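PDB 4Q0S: L-Ribose isomerase from Acinetobacter, which catalyses the isomerisation of L-ribose, probably to its ketose L-ribulose, in a cupin-type barrel that carries a cobalt(II) ion beside the bound sugar alcohol. Local coordinates for residues G111-P116 with A200-P205. Numbering follows the deposited sequence.
Sequences GKFCPP and AFRCPP. With RB0 (D-ribitol), chain C.
Cys114 lays its CB over one face of the Phe201 ring, 3.4 Å from the centroid, in the tightly packed part of the pairing between antiparallel strands 113-115 and 200-202. The two residues form a hydrogen-bonded pair: Cys114 N gives a nearly straight bond to Phe201 O (2.8 Å, 166°), and Phe201 N returns a longer one to Cys114 O (3.2 Å). With SG anti to the backbone N (chi1 170°), SG makes an oblique sulfur-aromatic contact with the Phe201 ring and comes within 3.6 Å of ribitol C5; ribitol O5 lies at the ring's edge, in its plane. On the other face of the sheet Phe113 and Arg202 run side by side, Arg202 CB sitting over the Phe113 ring, 3.7 Å from its centroid. The extended Arg202 chain carries its guanidinium to a salt bridge with Glu134, while Pro205 CD covers one guanidinium face. Beyond the strands the pairing is less regular: Cys203 N makes a weak bond to Lys112 O, whereas Gly111 N binds Cys203 O at 2.8 Å, from above the carbonyl plane. Here, near partly exposed Pro205, a water joins Gly111 O to Arg202 NH1. The Cys114 and Phe201 face lines the ribitol pocket, the Cys114 side chain about 6 Å from the cobalt ion, within an antiparallel sheet of the cupin barrel.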
ATOM      1  N   GLY A 111     -14.697  16.927   7.924  1.00 24.48           N
ATOM      2  CA  GLY A 111     -15.282  17.986   8.728  1.00 25.34           C
ATOM      3  C   GLY A 111     -14.874  18.002  10.190  1.00 26.77           C
ATOM      4  O   GLY A 111     -14.964  19.039  10.842  1.00 29.43           O
ATOM      5  N   LYS A 112     -14.412  16.869  10.707  1.00 25.18           N
ATOM      6  CA  LYS A 112     -14.020  16.769  12.113  1.00 26.17           C
ATOM      7  C   LYS A 112     -12.641  17.382  12.401  1.00 25.40           C
ATOM      8  O   LYS A 112     -11.807  17.506  11.504  1.00 24.74           O
ATOM      9  CB  LYS A 112     -14.076  15.300  12.547  1.00 26.86           C
ATOM     10  CG  LYS A 112     -15.417  14.611  12.209  1.00 29.78           C
ATOM     11  CD  LYS A 112     -16.526  15.023  13.168  1.00 31.70           C
ATOM     12  CE  LYS A 112     -17.859  14.311  12.878  1.00 29.02           C
ATOM     13  NZ  LYS A 112     -18.555  14.817  11.664  1.00 25.85           N
ATOM     14  N   PHE A 113     -12.409  17.757  13.660  1.00 24.85           N
ATOM     15  CA  PHE A 113     -11.158  18.401  14.061  1.00 25.72           C
ATOM     16  C   PHE A 113     -10.436  17.797  15.258  1.00 26.16           C
ATOM     17  O   PHE A 113     -11.033  17.118  16.090  1.00 25.29           O
ATOM     18  CB  PHE A 113     -11.393  19.862  14.500  1.00 26.47           C
ATOM     19  CG  PHE A 113     -12.007  20.759  13.470  1.00 27.96           C
ATOM     20  CD1 PHE A 113     -13.323  20.582  13.056  1.00 30.33           C
ATOM     21  CD2 PHE A 113     -11.288  21.844  12.976  1.00 27.90           C
ATOM     22  CE1 PHE A 113     -13.916  21.481  12.168  1.00 30.93           C
ATOM     23  CE2 PHE A 113     -11.865  22.743  12.093  1.00 28.78           C
ATOM     24  CZ  PHE A 113     -13.180  22.566  11.685  1.00 30.79           C
ATOM     25  N   CYS A 114      -9.135  18.080  15.327  1.00 27.37           N
ATOM     26  CA  CYS A 114      -8.321  17.764  16.493  1.00 26.43           C
ATOM     27  C   CYS A 114      -8.348  19.238  16.949  1.00 28.54           C
ATOM     28  O   CYS A 114      -7.774  20.105  16.294  1.00 29.41           O
ATOM     29  CB  CYS A 114      -6.898  17.365  16.128  1.00 27.18           C
ATOM     30  SG  CYS A 114      -5.794  17.257  17.579  1.00 29.84           S
ATOM     31  N   PRO A 115      -9.041  19.541  18.055  1.00 28.23           N
ATOM     32  CA  PRO A 115      -9.173  20.907  18.581  1.00 28.54           C
ATOM     33  C   PRO A 115      -7.940  21.727  18.977  1.00 27.39           C
ATOM     34  O   PRO A 115      -6.877  21.189  19.289  1.00 26.05           O
ATOM     35  CB  PRO A 115     -10.142  20.717  19.746  1.00 27.05           C
ATOM     36  CG  PRO A 115      -9.731  19.394  20.277  1.00 29.19           C
ATOM     37  CD  PRO A 115      -9.586  18.564  19.010  1.00 26.78           C
ATOM     38  N   PRO A 116      -8.081  23.065  18.953  1.00 27.70           N
ATOM     39  CA  PRO A 116      -6.998  23.982  19.312  1.00 26.43           C
ATOM     40  C   PRO A 116      -6.376  23.637  20.656  1.00 25.17           C
ATOM     41  O   PRO A 116      -7.078  23.483  21.661  1.00 24.36           O
ATOM     42  CB  PRO A 116      -7.698  25.335  19.343  1.00 26.39           C
ATOM     43  CG  PRO A 116      -8.668  25.216  18.219  1.00 26.59           C
ATOM     44  CD  PRO A 116      -9.244  23.815  18.439  1.00 25.95           C
ATOM     45  N   ALA A 200      -4.257  23.079  15.572  1.00 23.14           N
ATOM     46  CA  ALA A 200      -5.472  22.310  15.390  1.00 25.27           C
ATOM     47  C   ALA A 200      -5.456  21.878  13.930  1.00 25.27           C
ATOM     48  O   ALA A 200      -4.714  22.432  13.118  1.00 24.60           O
ATOM     49  CB  ALA A 200      -6.701  23.182  15.667  1.00 24.11           C
ATOM     50  N   PHE A 201      -6.254  20.874  13.594  1.00 25.67           N
ATOM     51  CA  PHE A 201      -6.309  20.422  12.221  1.00 25.90           C
ATOM     52  C   PHE A 201      -7.588  19.656  11.952  1.00 27.00           C
ATOM     53  O   PHE A 201      -8.205  19.120  12.869  1.00 28.62           O
ATOM     54  CB  PHE A 201      -5.073  19.578  11.883  1.00 24.10           C
ATOM     55  CG  PHE A 201      -4.877  18.374  12.768  1.00 26.87           C
ATOM     56  CD1 PHE A 201      -5.570  17.189  12.526  1.00 26.15           C
ATOM     57  CD2 PHE A 201      -3.963  18.413  13.822  1.00 26.22           C
ATOM     58  CE1 PHE A 201      -5.350  16.056  13.323  1.00 27.73           C
ATOM     59  CE2 PHE A 201      -3.737  17.287  14.623  1.00 27.96           C
ATOM     60  CZ  PHE A 201      -4.432  16.106  14.370  1.00 25.67           C
ATOM     61  N   ARG A 202      -7.993  19.629  10.689  1.00 26.69           N
ATOM     62  CA  ARG A 202      -9.204  18.928  10.306  1.00 27.48           C
ATOM     63  C   ARG A 202      -9.024  18.264   8.953  1.00 26.73           C
ATOM     64  O   ARG A 202      -8.069  18.539   8.223  1.00 25.41           O
ATOM     65  CB  ARG A 202     -10.383  19.900  10.177  1.00 26.06           C
ATOM     66  CG  ARG A 202     -10.324  20.736   8.897  1.00 24.14           C
ATOM     67  CD  ARG A 202     -11.647  21.442   8.577  1.00 25.39           C
ATOM     68  NE  ARG A 202     -11.608  22.064   7.253  1.00 25.16           N
ATOM     69  CZ  ARG A 202     -12.639  22.673   6.675  1.00 26.34           C
ATOM     70  NH1 ARG A 202     -13.808  22.751   7.302  1.00 28.37           N
ATOM     71  NH2 ARG A 202     -12.506  23.194   5.459  1.00 25.40           N
ATOM     72  N   CYS A 203      -9.976  17.397   8.641  1.00 24.14           N
ATOM     73  CA  CYS A 203     -10.042  16.720   7.369  1.00 24.00           C
ATOM     74  C   CYS A 203     -11.079  17.549   6.613  1.00 22.75           C
ATOM     75  O   CYS A 203     -12.129  17.873   7.166  1.00 23.89           O
ATOM     76  CB  CYS A 203     -10.568  15.295   7.557  1.00 23.71           C
ATOM     77  SG  CYS A 203     -10.947  14.434   6.019  1.00 22.95           S
ATOM     78  N   PRO A 204     -10.787  17.945   5.367  1.00 23.20           N
ATOM     79  CA  PRO A 204     -11.771  18.737   4.617  1.00 23.52           C
ATOM     80  C   PRO A 204     -13.110  17.993   4.619  1.00 25.96           C
ATOM     81  O   PRO A 204     -13.144  16.767   4.507  1.00 26.33           O
ATOM     82  CB  PRO A 204     -11.157  18.820   3.223  1.00 22.74           C
ATOM     83  CG  PRO A 204      -9.696  18.810   3.504  1.00 24.36           C
ATOM     84  CD  PRO A 204      -9.560  17.744   4.576  1.00 21.26           C
ATOM     85  N   PRO A 205     -14.228  18.723   4.753  1.00 28.84           N
ATOM     86  CA  PRO A 205     -15.578  18.138   4.780  1.00 30.14           C
ATOM     87  C   PRO A 205     -15.998  17.407   3.503  1.00 30.64           C
ATOM     88  O   PRO A 205     -16.864  16.536   3.533  1.00 31.84           O
ATOM     89  CB  PRO A 205     -16.478  19.346   5.049  1.00 31.43           C
ATOM     90  CG  PRO A 205     -15.576  20.313   5.748  1.00 33.37           C
ATOM     91  CD  PRO A 205     -14.289  20.177   4.974  1.00 29.03           C
TER
HETATM   92  C1  RB0 C 502      -4.229  15.227  20.455  1.00 51.96           C
HETATM   93  O1  RB0 C 502      -5.173  14.915  21.465  1.00 52.84           O
HETATM   94  C2  RB0 C 502      -2.999  14.348  20.621  1.00 51.75           C
HETATM   95  O2  RB0 C 502      -2.250  14.769  21.758  1.00 51.95           O
HETATM   96  C3  RB0 C 502      -2.131  14.384  19.346  1.00 49.21           C
HETATM   97  O3  RB0 C 502      -1.117  13.392  19.425  1.00 47.86           O
HETATM   98  C4  RB0 C 502      -1.493  15.754  19.087  1.00 46.55           C
HETATM   99  O4  RB0 C 502      -1.449  16.504  20.291  1.00 44.57           O
HETATM  100  C5  RB0 C 502      -2.286  16.513  18.027  1.00 45.36           C
HETATM  101  O5  RB0 C 502      -1.601  17.711  17.666  1.00 37.84           O
HETATM  102  O   HOH W   1     -15.406  21.361   9.425  1.00 25.27           O